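Local atomic coordinates of DUF4442 domain-containing protein (PDB entry 1SH8), a protein that is of unknown function but has a hotdog-type fold and is probably a thioesterase related to the PaaI family. Residues R37-G42 against D96-A101; A56-A61 against M85-R90; H12-K17 against L26-L31. All blocks are in the same frame, centred on the assembly; numbering follows the deposited sequence.

Contact 1 of 3, residues R37-G42 against D96-A101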
loop_
_atom_site.group_PDB
_atom_site.type_symbol
_atom_site.label_atom_id
_atom_site.label_comp_id
_atom_site.label_asym_id
_atom_site.label_seq_id
_atom_site.Cartn_x
_atom_site.Cartn_y
_atom_site.Cartn_z
ATOM N N ARG A 37 3.600 -4.011 17.877
ATOM C CA ARG A 37 4.103 -5.127 17.081
ATOM C C ARG A 37 2.886 -5.778 16.441
ATOM O O ARG A 37 1.963 -6.201 17.138
ATOM C CB ARG A 37 4.856 -6.156 17.937
ATOM C CG ARG A 37 5.430 -7.295 17.096
ATOM C CD ARG A 37 6.430 -8.147 17.864
ATOM N NE ARG A 37 5.818 -9.013 18.870
ATOM C CZ ARG A 37 5.912 -8.836 20.186
ATOM N NH1 ARG A 37 6.587 -7.807 20.683
ATOM N NH2 ARG A 37 5.361 -9.720 21.008
ATOM N N LEU A 38 2.889 -5.841 15.113
ATOM C CA LEU A 38 1.775 -6.412 14.364
ATOM C C LEU A 38 2.216 -7.615 13.543
ATOM O O LEU A 38 3.400 -7.767 13.229
ATOM C CB LEU A 38 1.186 -5.356 13.420
ATOM C CG LEU A 38 0.961 -3.941 13.972
ATOM C CD1 LEU A 38 0.482 -3.044 12.833
ATOM C CD2 LEU A 38 -0.051 -3.961 15.112
ATOM N N ARG A 39 1.251 -8.458 13.188
ATOM C CA ARG A 39 1.514 -9.653 12.393
ATOM C C ARG A 39 0.486 -9.801 11.273
ATOM O O ARG A 39 -0.716 -9.682 11.505
ATOM C CB ARG A 39 1.464 -10.905 13.280
ATOM C CG ARG A 39 1.764 -12.206 12.524
ATOM C CD ARG A 39 1.630 -13.447 13.413
ATOM N NE ARG A 39 0.237 -13.751 13.728
ATOM C CZ ARG A 39 -0.319 -13.608 14.927
ATOM N NH1 ARG A 39 0.396 -13.164 15.953
ATOM N NH2 ARG A 39 -1.597 -13.914 15.101
ATOM N N MET A 40 0.952 -10.044 10.055
ATOM C CA MET A 40 0.034 -10.248 8.940
ATOM C C MET A 40 0.128 -11.727 8.573
ATOM O O MET A 40 1.199 -12.220 8.221
ATOM C CB MET A 40 0.413 -9.390 7.730
ATOM C CG MET A 40 -0.561 -9.518 6.545
ATOM S SD MET A 40 -2.215 -8.817 6.832
ATOM C CE MET A 40 -1.857 -7.089 6.557
ATOM N N PRO A 41 -0.992 -12.460 8.673
ATOM C CA PRO A 41 -0.948 -13.886 8.331
ATOM C C PRO A 41 -0.671 -14.111 6.847
ATOM O O PRO A 41 -1.131 -13.345 5.995
ATOM C CB PRO A 41 -2.331 -14.385 8.756
ATOM C CG PRO A 41 -3.207 -13.178 8.550
ATOM C CD PRO A 41 -2.346 -12.054 9.098
ATOM N N GLY A 42 0.092 -15.158 6.543
ATOM C CA GLY A 42 0.399 -15.459 5.160
ATOM C C GLY A 42 -0.835 -16.013 4.484
ATOM O O GLY A 42 -1.107 -15.722 3.317
ATOM N N ASP A 96 3.911 -16.097 7.858
ATOM C CA ASP A 96 3.447 -14.910 8.562
ATOM C C ASP A 96 4.567 -13.876 8.622
ATOM O O ASP A 96 5.737 -14.214 8.834
ATOM C CB ASP A 96 3.000 -15.265 9.979
ATOM C CG ASP A 96 1.770 -16.150 10.005
ATOM O OD1 ASP A 96 1.174 -16.383 8.937
ATOM O OD2 ASP A 96 1.394 -16.605 11.106
ATOM N N ILE A 97 4.195 -12.611 8.447
ATOM C CA ILE A 97 5.155 -11.517 8.453
ATOM C C ILE A 97 4.827 -10.558 9.592
ATOM O O ILE A 97 3.655 -10.313 9.881
ATOM C CB ILE A 97 5.105 -10.765 7.098
ATOM C CG1 ILE A 97 5.282 -11.761 5.943
ATOM C CG2 ILE A 97 6.179 -9.698 7.042
ATOM C CD1 ILE A 97 6.601 -12.533 5.966
ATOM N N ARG A 98 5.861 -10.017 10.237
ATOM C CA ARG A 98 5.659 -9.098 11.352
ATOM C C ARG A 98 6.426 -7.801 11.197
ATOM O O ARG A 98 7.341 -7.680 10.377
ATOM C CB ARG A 98 6.094 -9.739 12.683
ATOM C CG ARG A 98 5.354 -11.001 13.079
ATOM C CD ARG A 98 5.676 -11.372 14.530
ATOM N NE ARG A 98 7.096 -11.678 14.731
ATOM C CZ ARG A 98 7.651 -11.910 15.921
ATOM N NH1 ARG A 98 6.911 -11.870 17.024
ATOM N NH2 ARG A 98 8.948 -12.193 16.012
ATOM N N VAL A 99 6.048 -6.836 12.024
ATOM C CA VAL A 99 6.696 -5.540 12.049
ATOM C C VAL A 99 6.527 -4.959 13.447
ATOM O O VAL A 99 5.536 -5.231 14.132
ATOM C CB VAL A 99 6.057 -4.558 11.030
ATOM C CG1 VAL A 99 4.622 -4.233 11.438
ATOM C CG2 VAL A 99 6.886 -3.275 10.945
ATOM N N GLU A 100 7.516 -4.193 13.889
ATOM C CA GLU A 100 7.410 -3.518 15.170
ATOM C C GLU A 100 7.859 -2.082 14.943
ATOM O O GLU A 100 8.637 -1.796 14.031
ATOM C CB GLU A 100 8.215 -4.228 16.273
ATOM C CG GLU A 100 9.694 -4.423 16.063
ATOM C CD GLU A 100 10.280 -5.421 17.072
ATOM O OE1 GLU A 100 10.065 -5.251 18.289
ATOM O OE2 GLU A 100 10.958 -6.384 16.648
ATOM N N ALA A 101 7.318 -1.170 15.736
ATOM C CA ALA A 101 7.641 0.240 15.595
ATOM C C ALA A 101 7.555 0.903 16.955
ATOM O O ALA A 101 6.796 0.465 17.813
ATOM C CB ALA A 101 6.662 0.901 14.631
HETATM O O HOH W 1 -1.157 -15.255 11.827
#
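Two neighbouring antiparallel strands of the hotdog sheet meet here, 37-40 against 97-101, with Leu-38 facing Val-99 and Met-40 facing Ile-97 as hydrogen-bonded pairs. The Leu-38 N to Val-99 O bond measures 2.9 Å, and the return bond from Val-99 N to Leu-38 O is 3.1 Å. Next along the ladder, Met-40 N reaches Ile-97 O at 2.7 Å, a short and nearly straight bond (170° at the hydrogen). Where the strand gives way to loop, Asp-96 takes over from the backbone: its OD1 accepts the Gly-42 N-H at 2.9 Å on the anti side, out of the carboxylate plane. The other oxygen, OD2, stays 4.0 Å from Arg-39 NE, too far for a salt bridge. Arg-39 has CG anti to the backbone N (chi1 -179°) and bends at chi3, which brings NE to a water, in the guanidinium plane, shared with OD2. On the same face Arg-37 and Arg-98 run side by side, Arg-37 NE 3.6 Å from Arg-98 NH1 with their planes 69° apart. Glu-29 probably offsets the like charges, its OE1 making salt bridges to both of these atoms while OE2 takes Arg-39 NH1. The reverse face is apolar, Leu-38 CB lying 4.1 Å from Val-99 CG1. This side packs on Leu-60 of helix 54-62 and Pro-64 of helix 64-72, and Val-99 and Ile-97 also reach Leu-129 of strand 120-130.

Contact 2 of 3, residues A56-A61 against M85-R90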
loop_
_atom_site.group_PDB
_atom_site.type_symbol
_atom_site.label_atom_id
_atom_site.label_comp_id
_atom_site.label_asym_id
_atom_site.label_seq_id
_atom_site.Cartn_x
_atom_site.Cartn_y
_atom_site.Cartn_z
ATOM N N ALA A 56 -0.619 -6.463 0.891
ATOM C CA ALA A 56 -0.681 -6.944 2.266
ATOM C C ALA A 56 0.577 -6.460 2.992
ATOM O O ALA A 56 0.514 -6.052 4.157
ATOM C CB ALA A 56 -0.763 -8.461 2.288
ATOM N N LEU A 57 1.722 -6.513 2.308
ATOM C CA LEU A 57 2.976 -6.041 2.896
ATOM C C LEU A 57 2.850 -4.550 3.196
ATOM O O LEU A 57 3.256 -4.086 4.263
ATOM C CB LEU A 57 4.144 -6.297 1.938
ATOM C CG LEU A 57 4.598 -7.760 1.841
ATOM C CD1 LEU A 57 5.519 -7.958 0.642
ATOM C CD2 LEU A 57 5.306 -8.150 3.142
ATOM N N PHE A 58 2.268 -3.802 2.265
ATOM C CA PHE A 58 2.098 -2.364 2.470
ATOM C C PHE A 58 1.229 -2.084 3.691
ATOM O O PHE A 58 1.549 -1.229 4.515
ATOM C CB PHE A 58 1.445 -1.705 1.255
ATOM C CG PHE A 58 1.215 -0.226 1.430
ATOM C CD1 PHE A 58 2.190 0.699 1.059
ATOM C CD2 PHE A 58 0.036 0.242 2.007
ATOM C CE1 PHE A 58 1.988 2.076 1.262
ATOM C CE2 PHE A 58 -0.174 1.610 2.216
ATOM C CZ PHE A 58 0.803 2.526 1.843
ATOM N N THR A 59 0.115 -2.801 3.796
ATOM C CA THR A 59 -0.798 -2.603 4.909
ATOM C C THR A 59 -0.099 -2.872 6.242
ATOM O O THR A 59 -0.249 -2.106 7.196
ATOM C CB THR A 59 -2.043 -3.498 4.750
ATOM O OG1 THR A 59 -2.735 -3.119 3.553
ATOM C CG2 THR A 59 -2.987 -3.332 5.928
ATOM N N LEU A 60 0.681 -3.947 6.300
ATOM C CA LEU A 60 1.404 -4.283 7.523
ATOM C C LEU A 60 2.411 -3.193 7.888
ATOM O O LEU A 60 2.537 -2.819 9.051
ATOM C CB LEU A 60 2.148 -5.611 7.354
ATOM C CG LEU A 60 3.011 -6.018 8.556
ATOM C CD1 LEU A 60 2.119 -6.215 9.778
ATOM C CD2 LEU A 60 3.772 -7.294 8.236
ATOM N N ALA A 61 3.126 -2.691 6.882
ATOM C CA ALA A 61 4.141 -1.659 7.096
ATOM C C ALA A 61 3.563 -0.282 7.410
ATOM O O ALA A 61 4.175 0.504 8.129
ATOM C CB ALA A 61 5.044 -1.566 5.869
ATOM N N MET A 85 4.961 7.441 1.631
ATOM C CA MET A 85 5.598 6.225 2.093
ATOM C C MET A 85 6.284 5.489 0.959
ATOM O O MET A 85 5.770 5.425 -0.161
ATOM C CB MET A 85 4.543 5.319 2.739
ATOM C CG MET A 85 5.059 4.002 3.310
ATOM S SD MET A 85 3.779 3.102 4.263
ATOM C CE MET A 85 3.174 4.303 5.258
ATOM N N THR A 86 7.459 4.955 1.267
ATOM C CA THR A 86 8.243 4.178 0.327
ATOM C C THR A 86 8.335 2.776 0.910
ATOM O O THR A 86 8.604 2.619 2.103
ATOM C CB THR A 86 9.665 4.753 0.178
ATOM O OG1 THR A 86 9.591 6.044 -0.438
ATOM C CG2 THR A 86 10.537 3.826 -0.673
ATOM N N LEU A 87 8.088 1.768 0.075
ATOM C CA LEU A 87 8.160 0.368 0.500
ATOM C C LEU A 87 9.137 -0.344 -0.431
ATOM O O LEU A 87 8.923 -0.384 -1.639
ATOM C CB LEU A 87 6.781 -0.297 0.411
ATOM C CG LEU A 87 6.698 -1.771 0.835
ATOM C CD1 LEU A 87 7.134 -1.928 2.293
ATOM C CD2 LEU A 87 5.273 -2.281 0.649
ATOM N N ARG A 88 10.216 -0.885 0.129
ATOM C CA ARG A 88 11.229 -1.574 -0.665
ATOM C C ARG A 88 11.121 -3.080 -0.444
ATOM O O ARG A 88 11.156 -3.557 0.688
ATOM C CB ARG A 88 12.628 -1.082 -0.268
ATOM C CG ARG A 88 12.784 0.441 -0.278
ATOM C CD ARG A 88 14.184 0.865 0.165
ATOM N NE ARG A 88 14.213 2.239 0.673
ATOM C CZ ARG A 88 14.237 3.334 -0.084
ATOM N NH1 ARG A 88 14.245 3.243 -1.407
ATOM N NH2 ARG A 88 14.239 4.531 0.491
ATOM N N PHE A 89 10.985 -3.826 -1.534
ATOM C CA PHE A 89 10.842 -5.274 -1.461
ATOM C C PHE A 89 12.209 -5.941 -1.561
ATOM O O PHE A 89 12.935 -5.746 -2.541
ATOM C CB PHE A 89 9.912 -5.734 -2.587
ATOM C CG PHE A 89 8.566 -5.050 -2.567
ATOM C CD1 PHE A 89 7.578 -5.451 -1.667
ATOM C CD2 PHE A 89 8.299 -3.978 -3.420
ATOM C CE1 PHE A 89 6.341 -4.791 -1.617
ATOM C CE2 PHE A 89 7.065 -3.310 -3.378
ATOM C CZ PHE A 89 6.085 -3.721 -2.472
ATOM N N ARG A 90 12.553 -6.727 -0.542
ATOM C CA ARG A 90 13.849 -7.394 -0.484
ATOM C C ARG A 90 13.845 -8.851 -0.928
ATOM O O ARG A 90 14.764 -9.296 -1.619
ATOM C CB ARG A 90 14.411 -7.306 0.934
ATOM C CG ARG A 90 14.484 -5.890 1.486
ATOM C CD ARG A 90 15.157 -4.921 0.514
ATOM N NE ARG A 90 15.571 -3.706 1.209
ATOM C CZ ARG A 90 16.024 -2.611 0.613
ATOM N NH1 ARG A 90 16.122 -2.556 -0.712
ATOM N NH2 ARG A 90 16.407 -1.576 1.347
#
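A Met-aromatic contact stands out in this wholly apolar interface: Met-85 SD sits 3.6 Å from Phe-58 CE1 and 4.3 Å from the ring centroid, approaching obliquely at 38° off the ring normal. Phe-58 sends its ring out with CG anti to the backbone N (chi1 179°), which brings the CE1 and CZ end of the ring to the sulfur. Beside it Leu-87 rises from the strand toward the helix and splits its two methyls between different turns. CD2 presses on the helix backbone, 3.7 Å from Phe-58 CA, and lies near the plane of the Phe-58 ring at its edge; CD1 meets Ala-61 CB at 4.2 Å. Farther along, Leu-57 CD1 touches the edge of the Phe-89 ring, 4.0 Å from Phe-89 CE1. No hydrogen bond joins the segments; the contact is apolar throughout. Strand 136-148 lies alongside, Ser-140 touching both Ala-61 and Leu-87. On the other side of strand 78-89 the sheet continues into the second subunit through an antiparallel ladder, and Phe-58 stacks on Phe-58 of that subunit, so the helix and strand joined here both take part in the dimer interface.

Contact 3 of 3, residues H12-K17 against L26-L31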
loop_
_atom_site.group_PDB
_atom_site.type_symbol
_atom_site.label_atom_id
_atom_site.label_comp_id
_atom_site.label_asym_id
_atom_site.label_seq_id
_atom_site.Cartn_x
_atom_site.Cartn_y
_atom_site.Cartn_z
ATOM N N HIS A 12 -8.782 -3.964 19.495
ATOM C CA HIS A 12 -9.981 -4.048 18.673
ATOM C C HIS A 12 -9.968 -2.964 17.596
ATOM O O HIS A 12 -10.222 -3.237 16.422
ATOM C CB HIS A 12 -11.235 -3.910 19.549
ATOM C CG HIS A 12 -12.518 -4.111 18.804
ATOM N ND1 HIS A 12 -13.181 -3.086 18.164
ATOM C CD2 HIS A 12 -13.245 -5.231 18.573
ATOM C CE1 HIS A 12 -14.261 -3.565 17.570
ATOM N NE2 HIS A 12 -14.321 -4.864 17.803
ATOM N N LEU A 13 -9.665 -1.731 17.994
ATOM C CA LEU A 13 -9.626 -0.622 17.039
ATOM C C LEU A 13 -8.540 -0.829 15.982
ATOM O O LEU A 13 -8.768 -0.603 14.794
ATOM C CB LEU A 13 -9.407 0.702 17.775
ATOM C CG LEU A 13 -10.579 1.122 18.674
ATOM C CD1 LEU A 13 -10.230 2.401 19.436
ATOM C CD2 LEU A 13 -11.831 1.316 17.815
ATOM N N THR A 14 -7.365 -1.277 16.411
ATOM C CA THR A 14 -6.257 -1.510 15.491
ATOM C C THR A 14 -6.604 -2.549 14.428
ATOM O O THR A 14 -6.354 -2.350 13.239
ATOM C CB THR A 14 -4.996 -1.992 16.253
ATOM O OG1 THR A 14 -4.553 -0.965 17.144
ATOM C CG2 THR A 14 -3.867 -2.323 15.280
ATOM N N GLU A 15 -7.191 -3.657 14.861
ATOM C CA GLU A 15 -7.533 -4.741 13.952
ATOM C C GLU A 15 -8.840 -4.584 13.196
ATOM O O GLU A 15 -8.972 -5.103 12.085
ATOM C CB GLU A 15 -7.588 -6.068 14.719
ATOM C CG GLU A 15 -6.286 -6.466 15.400
ATOM C CD GLU A 15 -6.402 -7.767 16.186
ATOM O OE1 GLU A 15 -7.520 -8.330 16.273
ATOM O OE2 GLU A 15 -5.373 -8.230 16.726
ATOM N N GLU A 16 -9.797 -3.863 13.775
ATOM C CA GLU A 16 -11.109 -3.757 13.143
ATOM C C GLU A 16 -11.711 -2.412 12.760
ATOM O O GLU A 16 -12.753 -2.384 12.104
ATOM C CB GLU A 16 -12.120 -4.518 14.006
ATOM C CG GLU A 16 -11.797 -6.000 14.139
ATOM C CD GLU A 16 -12.712 -6.716 15.104
ATOM O OE1 GLU A 16 -13.944 -6.524 15.008
ATOM O OE2 GLU A 16 -12.200 -7.474 15.956
ATOM N N LYS A 17 -11.098 -1.298 13.133
ATOM C CA LYS A 17 -11.708 -0.024 12.771
ATOM C C LYS A 17 -11.795 0.156 11.258
ATOM O O LYS A 17 -12.782 0.688 10.745
ATOM C CB LYS A 17 -10.945 1.147 13.383
ATOM C CG LYS A 17 -11.740 2.446 13.343
ATOM C CD LYS A 17 -11.082 3.510 14.189
ATOM C CE LYS A 17 -11.905 4.782 14.222
ATOM N NZ LYS A 17 -11.220 5.820 15.049
ATOM N N LEU A 26 -5.031 -9.053 9.827
ATOM C CA LEU A 26 -3.925 -8.486 10.591
ATOM C C LEU A 26 -4.194 -8.591 12.086
ATOM O O LEU A 26 -5.307 -8.318 12.544
ATOM C CB LEU A 26 -3.711 -7.020 10.205
ATOM C CG LEU A 26 -2.588 -6.300 10.955
ATOM C CD1 LEU A 26 -1.889 -5.315 10.030
ATOM C CD2 LEU A 26 -3.162 -5.609 12.183
ATOM N N ARG A 27 -3.175 -8.995 12.841
ATOM C CA ARG A 27 -3.300 -9.138 14.287
ATOM C C ARG A 27 -2.253 -8.314 15.032
ATOM O O ARG A 27 -1.108 -8.190 14.589
ATOM C CB ARG A 27 -3.164 -10.608 14.681
ATOM C CG ARG A 27 -4.220 -11.502 14.050
ATOM C CD ARG A 27 -5.566 -11.314 14.722
ATOM N NE ARG A 27 -5.527 -11.831 16.084
ATOM C CZ ARG A 27 -6.495 -11.673 16.983
ATOM N NH1 ARG A 27 -7.600 -11.001 16.673
ATOM N NH2 ARG A 27 -6.354 -12.189 18.197
ATOM N N ALA A 28 -2.657 -7.736 16.158
ATOM C CA ALA A 28 -1.745 -6.947 16.974
ATOM C C ALA A 28 -1.193 -7.874 18.041
ATOM O O ALA A 28 -1.958 -8.511 18.761
ATOM C CB ALA A 28 -2.490 -5.787 17.630
ATOM N N GLU A 29 0.128 -7.973 18.137
ATOM C CA GLU A 29 0.738 -8.827 19.152
ATOM C C GLU A 29 0.986 -8.015 20.416
ATOM O O GLU A 29 0.747 -8.494 21.526
ATOM C CB GLU A 29 2.043 -9.437 18.633
ATOM C CG GLU A 29 1.835 -10.362 17.443
ATOM C CD GLU A 29 3.044 -11.227 17.132
ATOM O OE1 GLU A 29 4.175 -10.863 17.531
ATOM O OE2 GLU A 29 2.859 -12.269 16.470
ATOM N N VAL A 30 1.463 -6.785 20.247
ATOM C CA VAL A 30 1.712 -5.887 21.371
ATOM C C VAL A 30 1.274 -4.470 21.005
ATOM O O VAL A 30 1.562 -3.987 19.909
ATOM C CB VAL A 30 3.209 -5.843 21.769
ATOM C CG1 VAL A 30 3.434 -4.781 22.840
ATOM C CG2 VAL A 30 3.653 -7.206 22.290
ATOM N N LEU A 31 0.563 -3.823 21.923
ATOM C CA LEU A 31 0.094 -2.451 21.734
ATOM C C LEU A 31 0.254 -1.708 23.056
ATOM O O LEU A 31 -0.507 -1.930 23.997
ATOM C CB LEU A 31 -1.379 -2.430 21.310
ATOM C CG LEU A 31 -1.696 -2.985 19.923
ATOM C CD1 LEU A 31 -3.201 -3.041 19.733
ATOM C CD2 LEU A 31 -1.049 -2.107 18.855
HETATM O O HOH W 2 -7.761 -7.935 11.461
HETATM O O HOH W 3 -4.675 -9.647 18.725
#
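Glu-15 is gripped at both carboxylate oxygens, by the Arg-27 side chain and the Ala-28 backbone N-H. OE1 forms a salt bridge with Arg-27 NH1 at 2.7 Å, while OE2 accepts the backbone N-H of Ala-28 at 2.8 Å, an almost straight bond (170°) met on the anti side and slightly out of the carboxylate plane. The carboxylate and guanidinium planes are turned 52° apart, and OE2 lies over one face of the Arg-27 guanidinium, toward its rim. A water donates to the same OE2 at 2.5 Å and to Ala-28 O at 2.9 Å, so that oxygen has two donors and the rotation of the group is well fixed. Charge from Arg-27 would probably favour the ionised acid.

The torsions account for the meeting. Glu-15 is extended beyond CG (chi2 178°) and reaches the strand, its CG passing 3.5 Å from Leu-26 O, whereas Arg-27 leaves its strand pointing away and folds back through bends at chi2 and chi3. One residue earlier in the helix, Thr-14 slides past Leu-31, Thr-14 OG1 being 3.6 Å from Leu-31 CD1; that hydroxyl is hydrogen-bonded to Ala-10 O inside its own helix. Farther out, Leu-70 of helix 64-72 and Leu-63 touch Thr-14, and Ala-67 touches Leu-31. Strand 27-32 is held by backbone bonds to strand 35-40, where Glu-29 and Val-30 both face Arg-37. That is a classic beta bulge, in the outermost strand of this group within the chain, on which the N-terminal helix 7-16 packs, fastened by a buried glutamate.

Contact 3 closes first along the chain, and contact 2 is nested inside the long loop closed by contact 1. Contacts 1 and 3 share antiparallel strands ordered 27-32, 35-40, 97-102, with centres about 11 Å apart; contact 2 involves strand 78-89, farther round the curved sheet. Helix 54-62 connects them: it faces strand 78-89 in contact 2, while its Leu-60 touches the apolar face of contact 1 and Leu-26 of contact 3. The centres of contacts 1 and 2 are about 11 Å apart, those of contacts 2 and 3 about 18 Å. A central helix packed against curved antiparallel sheet is the hallmark of the hotdog fold, here continued across the dimer.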